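Local coordinates for AP endonuclease, family protein 2 (Mycobacterium smegmatis, PDB 5TNV), which binds magnesium in a xylose isomerase-like TIM barrel and may act as an endonuclease, at residues W155-Q160 / K254-D259; G201-A206 / S238-K243; M234-E239 / Y276-Y281; L272-G277 / R314-Q319. One frame throughout, in Å; residues are numbered along the deposited sequence. Where two conformers were deposited one is given.

All four contacts tie together loops, helices and a strand around the magnesium-bearing part of a TIM barrel. Contacts 1 and 3 cross along the chain, their centres about 13 Å apart, and are joined by hydrogen bonds from Y256 and K254 of strand 251-261 to Y278 and Y281. Contact 2 falls between the segments of contact 1 in sequence. It shares helix 237-244 with contact 3, about 11 Å away between centres. Contact 4, last in the chain, shares Y276 and G277 with contact 3 and reaches helix 306-325. Contacts 1, 3 and 4 also touch neighbouring subunits; the loop after strand 266-272, used by contacts 3 and 4, thus serves both fold and trimer.

Contact 1: W155-Q160 / K254-D259; sequences WFWLVQ and KNYSRD
Y256 presents the edge of its phenol ring to the face of the W157 indole, an offset edge-to-face pair. The six-membered ring of the indole and the tyrosine ring have centroids 5.5 Å apart and planes at 83°, nearly perpendicular. The closest approach, 3.8 Å, is from W157 CH2 to Y256 CE2, so the touching atoms are the far rim of the indole and one side of the phenol; Y256 OH also comes within 4.0 Å of W157 CZ3. W157 CG sits between its backbone N and carbonyl carbon (chi1 58°), and from there the indole reaches out of the 3-10 turn 156-158 to meet the tyrosine coming from the opposite direction. Neighbours in its own segment steady the indole: W155 CB lies 3.4 Å above one face, over the centre, and F156 CE1 is at the edge. The phenol is anchored at its polar end by a hydrogen bond between Y256 OH and R229 NH1. The Y256 side chain lies about 8 Å from the bound magnesium ion, and K254, two residues earlier, salt-bridges the metal ligand D223. The pair packs a loop onto strand 251-261 of the xylose isomerase-like TIM barrel, near its metal site.

Contact 2: G201-A206 / S238-K243; sequences GTPDDA and SEMYAK
P203 and M240 meet through carbon, P203 CG lying 3.6 Å from M240 CG, and the methionine sulfur also rests against the proline ring, with M240 SD 3.7 Å from P203 CG. Beside this apolar patch K243 reaches past the proline, its CD 3.9 Å from P203 CB, to form a salt bridge with D204. K243 NZ donates to D204 OD1 at 2.8 Å, on the syn side of the carboxylate but 31° out of its plane. The lysine is extended beyond CG, which carries the ammonium group across to the first turn of the other helix. That turn is itself capped: T202, at the N-cap of helix 203-213, accepts from D205 N through OG1 at 3.0 Å, with an N-H...O angle of 159°. On the other helix, 237-244, a bend at chi3 (-74°) turns the terminal methyl of M240 toward M234, and the side chain also touches L224. D204 lies in the first turn of its helix, where a carboxylate would be favoured by the helix dipole, and the lysine probably adds to that stabilisation. The chemistry is therefore divided, with apolar packing on the buried side and a single charged link at the more exposed margin joining two helices of the barrel.

Contact 3: M234-E239 / Y276-Y281; sequences MPHPSE and YGYVNY
P237 sets its ring against the edge of the Y278 phenol, with P237 CD 3.6 Å from Y278 CE2 and close to the ring plane; the two side chains cross at about a right angle. The tyrosine reaches this place because its CG lies opposite the backbone N (chi1 -170°), which swings the ring from the loop toward the start of helix 237-244. H236 takes the same first torsion, and its imidazole meets the phenol obliquely, the planes at 52° and H236 CD2 3.5 Å from Y278 OH. At ND1 that imidazole is bonded to its own helix: H236 is the N-cap of helix 237-244, and its ND1 accepts from S238 N at 2.9 Å, the donor tilted 20° from the ring plane. P237 CD also lies over one face of the same imidazole. In this TIM barrel the contact joins the N-terminus of helix 237-244 to the loop between strand 266-272 and helix 281-290. V279 divides its branches: CG2, anti to the carbonyl carbon, approaches P237 CB at 3.8 Å, while CG1, anti to the backbone N, lies 3.5 Å above the centre of the Y281 ring. The outer end of Y278 belongs to the subunit interface: its OH is hydrogen-bonded to I154 O of a neighbouring subunit, whose W155 meets the phenol ring edge-to-face.

Contact 4: L272-G277 / R314-Q319; sequences LPLKYG and REYILQ
The ring of Y316 lies with one face over the L274-K275 backbone, L274 toward its CD2/CE2 side and K275 toward its CD1/CE1 side, packing the loop after strand 266-272 of the TIM barrel onto the C-terminal helix 306-325. L274 approaches the phenol with its CD1 3.7 Å from Y316 CD2 and its CB near Y316 CE2. The same methyl touches the next residue of the helix, L274 CD1 lying 3.7 Å from I317 CG1, and so fits between two consecutive side chains. At the other edge of the ring, the aliphatic part of K275 lies along the CD1 and CE1 atoms, with K275 CE 3.6 Å from Y316 CD1 and K275 CB 3.7 Å from Y316 CE1. The lysine bends at chi3 (-66°), which turns CE back onto the tyrosine. The phenol projects from the helix with CG opposite its backbone N, chi1 173°, which lays the ring against the two loop residues. Polar contacts are made beyond the two segments. K275 NZ forms a salt bridge with E312 of a neighbouring subunit, and Y316 OH is hydrogen-bonded to D305 of that subunit, so K275 and Y316, packed on each other, each also bind across the interface. Within the chain, N313 OD1 accepts from L274 N. Over one face of the Y316 ring stands the backbone nitrogen of K275, 4.2 Å above its plane and offset toward the rim.

Contact 1: W155-Q160 / K254-D259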
# COMPACT_ATOMS: atom_id res chain seq x y z
N TRP A 155 -0.57 -9.22 16.02
CA TRP A 155 -1.80 -9.63 15.36
C TRP A 155 -2.26 -10.93 16.03
O TRP A 155 -1.43 -11.81 16.30
CB TRP A 155 -1.65 -9.90 13.91
CG TRP A 155 -1.19 -8.79 13.03
CD1 TRP A 155 -0.01 -8.76 12.31
CD2 TRP A 155 -1.90 -7.60 12.71
NE1 TRP A 155 0.04 -7.59 11.59
CE2 TRP A 155 -1.12 -6.86 11.81
CE3 TRP A 155 -3.14 -7.08 13.10
CZ2 TRP A 155 -1.56 -5.63 11.29
CZ3 TRP A 155 -3.57 -5.88 12.60
CH2 TRP A 155 -2.76 -5.17 11.70
N PHE A 156 -3.59 -11.10 16.17
CA PHE A 156 -4.06 -12.31 16.87
C PHE A 156 -3.63 -13.58 16.16
O PHE A 156 -3.49 -14.62 16.80
CB PHE A 156 -5.57 -12.26 17.08
CG PHE A 156 -6.43 -12.29 15.81
CD1 PHE A 156 -6.70 -13.48 15.16
CD2 PHE A 156 -6.99 -11.11 15.31
CE1 PHE A 156 -7.50 -13.50 14.02
CE2 PHE A 156 -7.79 -11.13 14.18
CZ PHE A 156 -8.02 -12.34 13.55
N TRP A 157 -3.51 -13.54 14.83
CA TRP A 157 -3.23 -14.74 14.05
C TRP A 157 -1.78 -15.17 14.15
O TRP A 157 -1.42 -16.23 13.58
CB TRP A 157 -3.63 -14.57 12.58
CG TRP A 157 -2.95 -13.43 11.89
CD1 TRP A 157 -1.68 -13.37 11.39
CD2 TRP A 157 -3.54 -12.14 11.61
NE1 TRP A 157 -1.43 -12.16 10.83
CE2 TRP A 157 -2.56 -11.37 10.95
CE3 TRP A 157 -4.78 -11.57 11.89
CZ2 TRP A 157 -2.81 -10.07 10.53
CZ3 TRP A 157 -5.03 -10.29 11.48
CH2 TRP A 157 -4.04 -9.55 10.81
N LEU A 158 -0.93 -14.45 14.88
CA LEU A 158 0.46 -14.85 15.03
C LEU A 158 0.64 -16.04 15.95
O LEU A 158 1.72 -16.65 15.90
CB LEU A 158 1.31 -13.67 15.50
CG LEU A 158 1.37 -12.50 14.55
CD1 LEU A 158 2.25 -11.38 15.13
CD2 LEU A 158 1.89 -12.89 13.15
N VAL A 159 -0.36 -16.38 16.76
CA VAL A 159 -0.29 -17.59 17.60
C VAL A 159 -1.64 -18.30 17.42
O VAL A 159 -2.68 -17.68 17.20
CB VAL A 159 0.07 -17.37 19.05
CG1 VAL A 159 1.39 -16.65 19.31
CG2 VAL A 159 -1.06 -16.63 19.71
N GLN A 160 -1.62 -19.59 17.54
CA GLN A 160 -2.83 -20.40 17.47
C GLN A 160 -3.67 -20.15 18.70
O GLN A 160 -3.15 -20.06 19.81
CB GLN A 160 -2.43 -21.88 17.38
CG GLN A 160 -3.56 -22.80 17.04
CD GLN A 160 -3.09 -24.22 16.86
OE1 GLN A 160 -2.95 -24.67 15.72
NE2 GLN A 160 -2.79 -24.87 17.96
N LYS A 254 -11.11 -9.70 1.56
CA LYS A 254 -10.01 -8.87 2.08
C LYS A 254 -8.70 -9.44 1.57
O LYS A 254 -8.59 -10.59 1.13
CB LYS A 254 -10.04 -8.75 3.60
CG LYS A 254 -9.87 -10.04 4.37
CD LYS A 254 -9.70 -9.79 5.87
CE LYS A 254 -9.68 -11.05 6.74
NZ LYS A 254 -11.02 -11.67 6.82
N ASN A 255 -7.63 -8.62 1.70
CA ASN A 255 -6.33 -8.99 1.19
C ASN A 255 -5.21 -8.63 2.18
O ASN A 255 -5.37 -7.80 3.09
CB ASN A 255 -6.06 -8.35 -0.18
CG ASN A 255 -5.25 -9.17 -1.16
OD1 ASN A 255 -4.69 -10.23 -0.79
ND2 ASN A 255 -5.16 -8.72 -2.38
N TYR A 256 -4.07 -9.25 1.95
CA TYR A 256 -2.85 -9.09 2.72
C TYR A 256 -1.67 -9.19 1.79
O TYR A 256 -1.72 -10.04 0.87
CB TYR A 256 -2.66 -10.20 3.76
CG TYR A 256 -3.71 -10.22 4.82
CD1 TYR A 256 -4.96 -10.80 4.63
CD2 TYR A 256 -3.48 -9.62 6.07
CE1 TYR A 256 -5.92 -10.81 5.59
CE2 TYR A 256 -4.44 -9.62 7.06
CZ TYR A 256 -5.70 -10.22 6.83
OH TYR A 256 -6.67 -10.27 7.78
N SER A 257 -0.59 -8.41 1.97
CA SER A 257 0.68 -8.86 1.41
C SER A 257 1.02 -10.21 2.06
O SER A 257 0.62 -10.48 3.19
CB SER A 257 1.78 -7.85 1.67
OG SER A 257 1.95 -7.64 3.05
N ARG A 258 1.84 -10.99 1.35
CA ARG A 258 2.32 -12.27 1.87
C ARG A 258 3.76 -12.42 1.41
O ARG A 258 4.05 -12.19 0.22
CB ARG A 258 1.48 -13.43 1.37
CG ARG A 258 1.93 -14.81 1.82
CD ARG A 258 0.95 -15.90 1.41
NE ARG A 258 1.41 -17.24 1.74
CZ ARG A 258 1.40 -17.77 2.97
NH1 ARG A 258 0.88 -17.11 3.99
NH2 ARG A 258 1.94 -18.97 3.13
N ASP A 259 4.67 -12.76 2.29
CA ASP A 259 6.05 -12.94 1.93
C ASP A 259 6.66 -14.05 2.79
O ASP A 259 6.17 -14.41 3.87
CB ASP A 259 6.90 -11.68 2.08
CG ASP A 259 8.12 -11.65 1.16
OD1 ASP A 259 8.03 -12.23 0.07
OD2 ASP A 259 9.14 -11.06 1.55

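Contact 2: G201-A206 / S238-K243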
# COMPACT_ATOMS: atom_id res chain seq x y z
N GLY A 201 -11.28 -24.84 7.91
CA GLY A 201 -10.03 -24.10 7.97
C GLY A 201 -9.02 -24.38 6.90
O GLY A 201 -7.91 -23.81 6.94
N THR A 202 -9.36 -25.23 5.92
CA THR A 202 -8.59 -25.44 4.72
C THR A 202 -9.58 -25.59 3.57
O THR A 202 -10.74 -25.95 3.82
CB THR A 202 -7.71 -26.72 4.73
OG1 THR A 202 -8.57 -27.85 4.59
CG2 THR A 202 -6.94 -26.83 6.03
N PRO A 203 -9.17 -25.33 2.34
CA PRO A 203 -10.08 -25.56 1.22
C PRO A 203 -10.68 -26.97 1.16
O PRO A 203 -11.88 -27.12 1.02
CB PRO A 203 -9.19 -25.24 0.01
CG PRO A 203 -8.23 -24.17 0.51
CD PRO A 203 -7.91 -24.63 1.91
N ASP A 204 -9.85 -27.98 1.27
CA ASP A 204 -10.39 -29.34 1.22
C ASP A 204 -11.34 -29.60 2.38
O ASP A 204 -12.37 -30.28 2.16
CB ASP A 204 -9.28 -30.37 1.19
CG ASP A 204 -8.48 -30.45 -0.07
OD1 ASP A 204 -8.93 -29.92 -1.11
OD2 ASP A 204 -7.40 -31.06 -0.04
N ASP A 205 -11.04 -29.13 3.57
CA ASP A 205 -11.91 -29.39 4.70
C ASP A 205 -13.23 -28.69 4.50
O ASP A 205 -14.29 -29.21 4.85
CB ASP A 205 -11.29 -28.99 6.02
CG ASP A 205 -10.28 -29.96 6.56
OD1 ASP A 205 -10.10 -31.06 6.02
OD2 ASP A 205 -9.67 -29.59 7.61
N ALA A 206 -13.20 -27.46 3.95
CA ALA A 206 -14.44 -26.70 3.71
C ALA A 206 -15.29 -27.39 2.69
O ALA A 206 -16.52 -27.45 2.85
CB ALA A 206 -14.06 -25.29 3.30
N SER A 238 -5.05 -18.64 -6.00
CA SER A 238 -5.71 -19.07 -7.23
C SER A 238 -6.28 -20.47 -7.11
O SER A 238 -7.38 -20.77 -7.52
CB SER A 238 -4.76 -19.02 -8.41
OG SER A 238 -3.69 -19.92 -8.42
N GLU A 239 -5.47 -21.35 -6.57
CA GLU A 239 -5.80 -22.74 -6.39
C GLU A 239 -6.90 -22.88 -5.32
O GLU A 239 -7.89 -23.61 -5.47
CB GLU A 239 -4.60 -23.58 -6.02
CG GLU A 239 -4.82 -25.02 -5.67
CD GLU A 239 -3.63 -25.72 -5.10
OE1 GLU A 239 -2.49 -25.46 -5.66
OE2 GLU A 239 -3.88 -26.51 -4.13
N MET A 240 -6.71 -22.17 -4.20
CA MET A 240 -7.68 -22.32 -3.11
C MET A 240 -9.04 -21.80 -3.52
O MET A 240 -10.07 -22.44 -3.26
CB MET A 240 -7.20 -21.56 -1.87
CG MET A 240 -5.86 -22.06 -1.27
SD MET A 240 -5.62 -21.53 0.43
CE MET A 240 -5.23 -19.79 0.25
N TYR A 241 -9.11 -20.62 -4.14
CA TYR A 241 -10.38 -20.05 -4.56
C TYR A 241 -11.06 -20.91 -5.61
O TYR A 241 -12.27 -21.08 -5.57
CB TYR A 241 -10.20 -18.62 -5.04
CG TYR A 241 -10.33 -17.57 -3.95
CD1 TYR A 241 -11.54 -17.40 -3.28
CD2 TYR A 241 -9.28 -16.72 -3.61
CE1 TYR A 241 -11.71 -16.47 -2.30
CE2 TYR A 241 -9.45 -15.76 -2.61
CZ TYR A 241 -10.67 -15.64 -1.97
OH TYR A 241 -10.92 -14.70 -0.97
N ALA A 242 -10.30 -21.49 -6.56
CA ALA A 242 -10.93 -22.36 -7.53
C ALA A 242 -11.65 -23.55 -6.88
O ALA A 242 -12.69 -24.00 -7.37
CB ALA A 242 -9.86 -22.87 -8.54
N LYS A 243 -11.13 -24.04 -5.78
CA LYS A 243 -11.76 -25.16 -5.13
C LYS A 243 -13.07 -24.76 -4.46
O LYS A 243 -13.99 -25.56 -4.46
CB LYS A 243 -10.81 -25.75 -4.08
CG LYS A 243 -9.71 -26.63 -4.56
CD LYS A 243 -8.93 -27.18 -3.37
CE LYS A 243 -7.91 -28.07 -4.02
NZ LYS A 243 -7.17 -28.73 -2.94

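Contact 3: M234-E239 / Y276-Y281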
# COMPACT_ATOMS: atom_id res chain seq x y z
N MET A 234 0.84 -22.44 2.72
CA MET A 234 -0.53 -22.19 2.23
C MET A 234 -0.49 -22.33 0.72
O MET A 234 0.40 -21.75 0.07
CB MET A 234 -1.02 -20.79 2.62
CG MET A 234 -2.51 -20.43 2.64
SD MET A 234 -3.50 -21.66 3.47
CE MET A 234 -2.90 -21.35 5.12
N PRO A 235 -1.41 -23.05 0.08
CA PRO A 235 -1.47 -23.06 -1.40
C PRO A 235 -1.75 -21.65 -1.92
O PRO A 235 -2.30 -20.78 -1.23
CB PRO A 235 -2.62 -23.99 -1.73
CG PRO A 235 -2.75 -24.86 -0.49
CD PRO A 235 -2.47 -23.92 0.63
N HIS A 236 -1.37 -21.44 -3.19
CA HIS A 236 -1.61 -20.16 -3.82
C HIS A 236 -3.09 -19.86 -3.83
O HIS A 236 -3.93 -20.76 -4.04
CB HIS A 236 -1.04 -20.19 -5.26
CG HIS A 236 -1.03 -18.85 -5.92
ND1 HIS A 236 -2.16 -18.31 -6.49
CD2 HIS A 236 -0.02 -17.98 -6.03
CE1 HIS A 236 -1.81 -17.11 -6.94
NE2 HIS A 236 -0.53 -16.86 -6.68
N PRO A 237 -3.49 -18.60 -3.62
CA PRO A 237 -4.94 -18.31 -3.57
C PRO A 237 -5.66 -18.64 -4.83
O PRO A 237 -6.90 -18.91 -4.73
CB PRO A 237 -5.03 -16.81 -3.23
CG PRO A 237 -3.66 -16.31 -3.27
CD PRO A 237 -2.67 -17.43 -3.35
N SER A 238 -5.05 -18.64 -6.00
CA SER A 238 -5.71 -19.07 -7.23
C SER A 238 -6.28 -20.47 -7.11
O SER A 238 -7.38 -20.77 -7.52
CB SER A 238 -4.76 -19.02 -8.41
OG SER A 238 -3.69 -19.92 -8.42
N GLU A 239 -5.47 -21.35 -6.57
CA GLU A 239 -5.80 -22.74 -6.39
C GLU A 239 -6.90 -22.88 -5.32
O GLU A 239 -7.89 -23.61 -5.47
CB GLU A 239 -4.60 -23.58 -6.02
CG GLU A 239 -4.82 -25.02 -5.67
CD GLU A 239 -3.63 -25.72 -5.10
OE1 GLU A 239 -2.49 -25.46 -5.66
OE2 GLU A 239 -3.88 -26.51 -4.13
N TYR A 276 -3.75 -4.28 -3.70
CA TYR A 276 -2.31 -4.27 -3.40
C TYR A 276 -1.79 -5.52 -2.76
O TYR A 276 -0.56 -5.65 -2.61
CB TYR A 276 -1.93 -3.06 -2.52
CG TYR A 276 -2.36 -1.73 -3.04
CD1 TYR A 276 -2.46 -1.43 -4.41
CD2 TYR A 276 -2.68 -0.73 -2.14
CE1 TYR A 276 -2.86 -0.18 -4.84
CE2 TYR A 276 -3.11 0.51 -2.58
CZ TYR A 276 -3.20 0.80 -3.92
OH TYR A 276 -3.63 2.03 -4.29
N GLY A 277 -2.64 -6.44 -2.30
CA GLY A 277 -2.18 -7.61 -1.60
C GLY A 277 -1.85 -8.79 -2.50
O GLY A 277 -1.79 -8.64 -3.73
N TYR A 278 -1.59 -9.92 -1.90
CA TYR A 278 -1.07 -11.11 -2.62
C TYR A 278 -2.11 -11.73 -3.55
O TYR A 278 -1.76 -12.22 -4.64
CB TYR A 278 -0.58 -12.12 -1.59
CG TYR A 278 0.18 -13.29 -2.19
CD1 TYR A 278 1.45 -13.10 -2.68
CD2 TYR A 278 -0.35 -14.58 -2.23
CE1 TYR A 278 2.16 -14.17 -3.24
CE2 TYR A 278 0.35 -15.63 -2.76
CZ TYR A 278 1.62 -15.42 -3.28
OH TYR A 278 2.27 -16.52 -3.82
N VAL A 279 -3.37 -11.78 -3.14
CA VAL A 279 -4.42 -12.29 -4.02
C VAL A 279 -4.62 -11.32 -5.18
O VAL A 279 -4.59 -10.10 -4.94
CB VAL A 279 -5.74 -12.44 -3.25
CG1 VAL A 279 -6.82 -13.06 -4.17
CG2 VAL A 279 -5.60 -13.27 -1.99
N ASN A 280 -4.83 -11.84 -6.39
CA ASN A 280 -5.26 -11.03 -7.52
C ASN A 280 -6.78 -11.07 -7.58
O ASN A 280 -7.37 -11.99 -8.17
CB ASN A 280 -4.65 -11.52 -8.82
CG ASN A 280 -5.02 -10.59 -9.97
OD1 ASN A 280 -6.01 -9.86 -9.94
ND2 ASN A 280 -4.23 -10.63 -11.06
N TYR A 281 -7.44 -10.10 -6.92
CA TYR A 281 -8.90 -10.16 -6.87
C TYR A 281 -9.55 -9.75 -8.18
O TYR A 281 -10.78 -10.02 -8.33
CB TYR A 281 -9.43 -9.33 -5.69
CG TYR A 281 -9.40 -10.12 -4.38
CD1 TYR A 281 -10.30 -11.17 -4.18
CD2 TYR A 281 -8.51 -9.84 -3.37
CE1 TYR A 281 -10.31 -11.88 -3.02
CE2 TYR A 281 -8.51 -10.56 -2.18
CZ TYR A 281 -9.41 -11.58 -2.01
OH TYR A 281 -9.47 -12.32 -0.84

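Contact 4: L272-G277 / R314-Q319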
# COMPACT_ATOMS: atom_id res chain seq x y z
N LEU A 272 -3.81 -5.07 3.56
CA LEU A 272 -3.72 -4.08 2.53
C LEU A 272 -5.02 -4.05 1.73
O LEU A 272 -5.75 -5.06 1.72
CB LEU A 272 -2.60 -4.38 1.53
CG LEU A 272 -1.16 -4.17 2.03
CD1 LEU A 272 -0.19 -4.67 0.98
CD2 LEU A 272 -0.90 -2.71 2.37
N PRO A 273 -5.31 -2.94 1.03
CA PRO A 273 -6.40 -2.94 0.04
C PRO A 273 -6.37 -4.16 -0.87
O PRO A 273 -5.31 -4.70 -1.20
CB PRO A 273 -6.16 -1.66 -0.73
CG PRO A 273 -5.50 -0.73 0.28
CD PRO A 273 -4.63 -1.65 1.09
N LEU A 274 -7.56 -4.54 -1.35
CA LEU A 274 -7.67 -5.60 -2.32
C LEU A 274 -6.67 -5.44 -3.48
O LEU A 274 -6.05 -6.44 -3.88
CB LEU A 274 -9.07 -5.72 -2.92
CG LEU A 274 -10.21 -6.03 -1.94
CD1 LEU A 274 -11.52 -6.16 -2.70
CD2 LEU A 274 -9.94 -7.25 -1.09
N LYS A 275 -6.53 -4.24 -4.01
CA LYS A 275 -5.69 -4.02 -5.18
C LYS A 275 -4.21 -4.33 -4.96
O LYS A 275 -3.49 -4.53 -5.92
CB LYS A 275 -5.84 -2.55 -5.64
CG LYS A 275 -5.26 -2.27 -7.05
CD LYS A 275 -5.51 -0.85 -7.50
CE LYS A 275 -6.93 -0.51 -7.72
NZ LYS A 275 -7.14 0.85 -8.23
N TYR A 276 -3.75 -4.28 -3.70
CA TYR A 276 -2.31 -4.27 -3.40
C TYR A 276 -1.79 -5.52 -2.76
O TYR A 276 -0.56 -5.65 -2.61
CB TYR A 276 -1.93 -3.06 -2.52
CG TYR A 276 -2.36 -1.73 -3.04
CD1 TYR A 276 -2.46 -1.43 -4.41
CD2 TYR A 276 -2.68 -0.73 -2.14
CE1 TYR A 276 -2.86 -0.18 -4.84
CE2 TYR A 276 -3.11 0.51 -2.58
CZ TYR A 276 -3.20 0.80 -3.92
OH TYR A 276 -3.63 2.03 -4.29
N GLY A 277 -2.64 -6.44 -2.30
CA GLY A 277 -2.18 -7.61 -1.60
C GLY A 277 -1.85 -8.79 -2.50
O GLY A 277 -1.79 -8.64 -3.73
N ARG A 314 -14.60 -1.31 -1.69
CA ARG A 314 -15.89 -1.30 -2.34
C ARG A 314 -15.78 -0.68 -3.74
O ARG A 314 -16.30 -1.22 -4.72
CB ARG A 314 -16.92 -0.50 -1.51
CG ARG A 314 -18.18 -0.21 -2.32
CD ARG A 314 -19.22 0.62 -1.55
NE ARG A 314 -20.24 1.15 -2.50
CZ ARG A 314 -19.99 2.18 -3.27
NH1 ARG A 314 -18.89 2.86 -3.23
NH2 ARG A 314 -20.94 2.53 -4.12
N GLU A 315 -15.10 0.46 -3.84
CA GLU A 315 -14.93 1.10 -5.15
C GLU A 315 -14.20 0.18 -6.11
O GLU A 315 -14.51 0.14 -7.30
CB GLU A 315 -14.23 2.44 -5.01
CG GLU A 315 -15.10 3.48 -4.35
CD GLU A 315 -14.46 4.83 -4.19
OE1 GLU A 315 -13.31 4.97 -4.56
OE2 GLU A 315 -15.15 5.75 -3.65
N TYR A 316 -13.20 -0.54 -5.61
CA TYR A 316 -12.44 -1.50 -6.39
C TYR A 316 -13.33 -2.59 -6.96
O TYR A 316 -13.27 -2.89 -8.15
CB TYR A 316 -11.33 -2.06 -5.49
CG TYR A 316 -10.57 -3.20 -6.14
CD1 TYR A 316 -9.47 -2.90 -6.93
CD2 TYR A 316 -10.89 -4.53 -5.98
CE1 TYR A 316 -8.74 -3.88 -7.56
CE2 TYR A 316 -10.14 -5.51 -6.57
CZ TYR A 316 -9.05 -5.19 -7.37
OH TYR A 316 -8.31 -6.19 -7.94
N ILE A 317 -14.12 -3.21 -6.09
CA ILE A 317 -15.01 -4.29 -6.52
C ILE A 317 -15.98 -3.76 -7.57
O ILE A 317 -16.24 -4.43 -8.58
CB ILE A 317 -15.75 -4.91 -5.32
CG1 ILE A 317 -14.78 -5.59 -4.35
CG2 ILE A 317 -16.85 -5.86 -5.77
CD1 ILE A 317 -15.37 -5.90 -3.01
N LEU A 318 -16.54 -2.57 -7.36
CA LEU A 318 -17.49 -2.02 -8.31
C LEU A 318 -16.81 -1.87 -9.68
O LEU A 318 -17.46 -2.18 -10.69
CB LEU A 318 -18.03 -0.72 -7.73
CG LEU A 318 -18.96 0.09 -8.65
CD1 LEU A 318 -20.21 -0.71 -8.94
CD2 LEU A 318 -19.23 1.45 -8.03
N GLN A 319 -15.58 -1.43 -9.77
CA GLN A 319 -14.93 -1.31 -11.09
C GLN A 319 -14.74 -2.69 -11.68
O GLN A 319 -14.92 -2.85 -12.92
CB GLN A 319 -13.62 -0.52 -10.97
CG GLN A 319 -13.01 -0.19 -12.33
CD GLN A 319 -12.23 -1.29 -13.05
OE1 GLN A 319 -11.61 -2.17 -12.42
NE2 GLN A 319 -12.27 -1.29 -14.36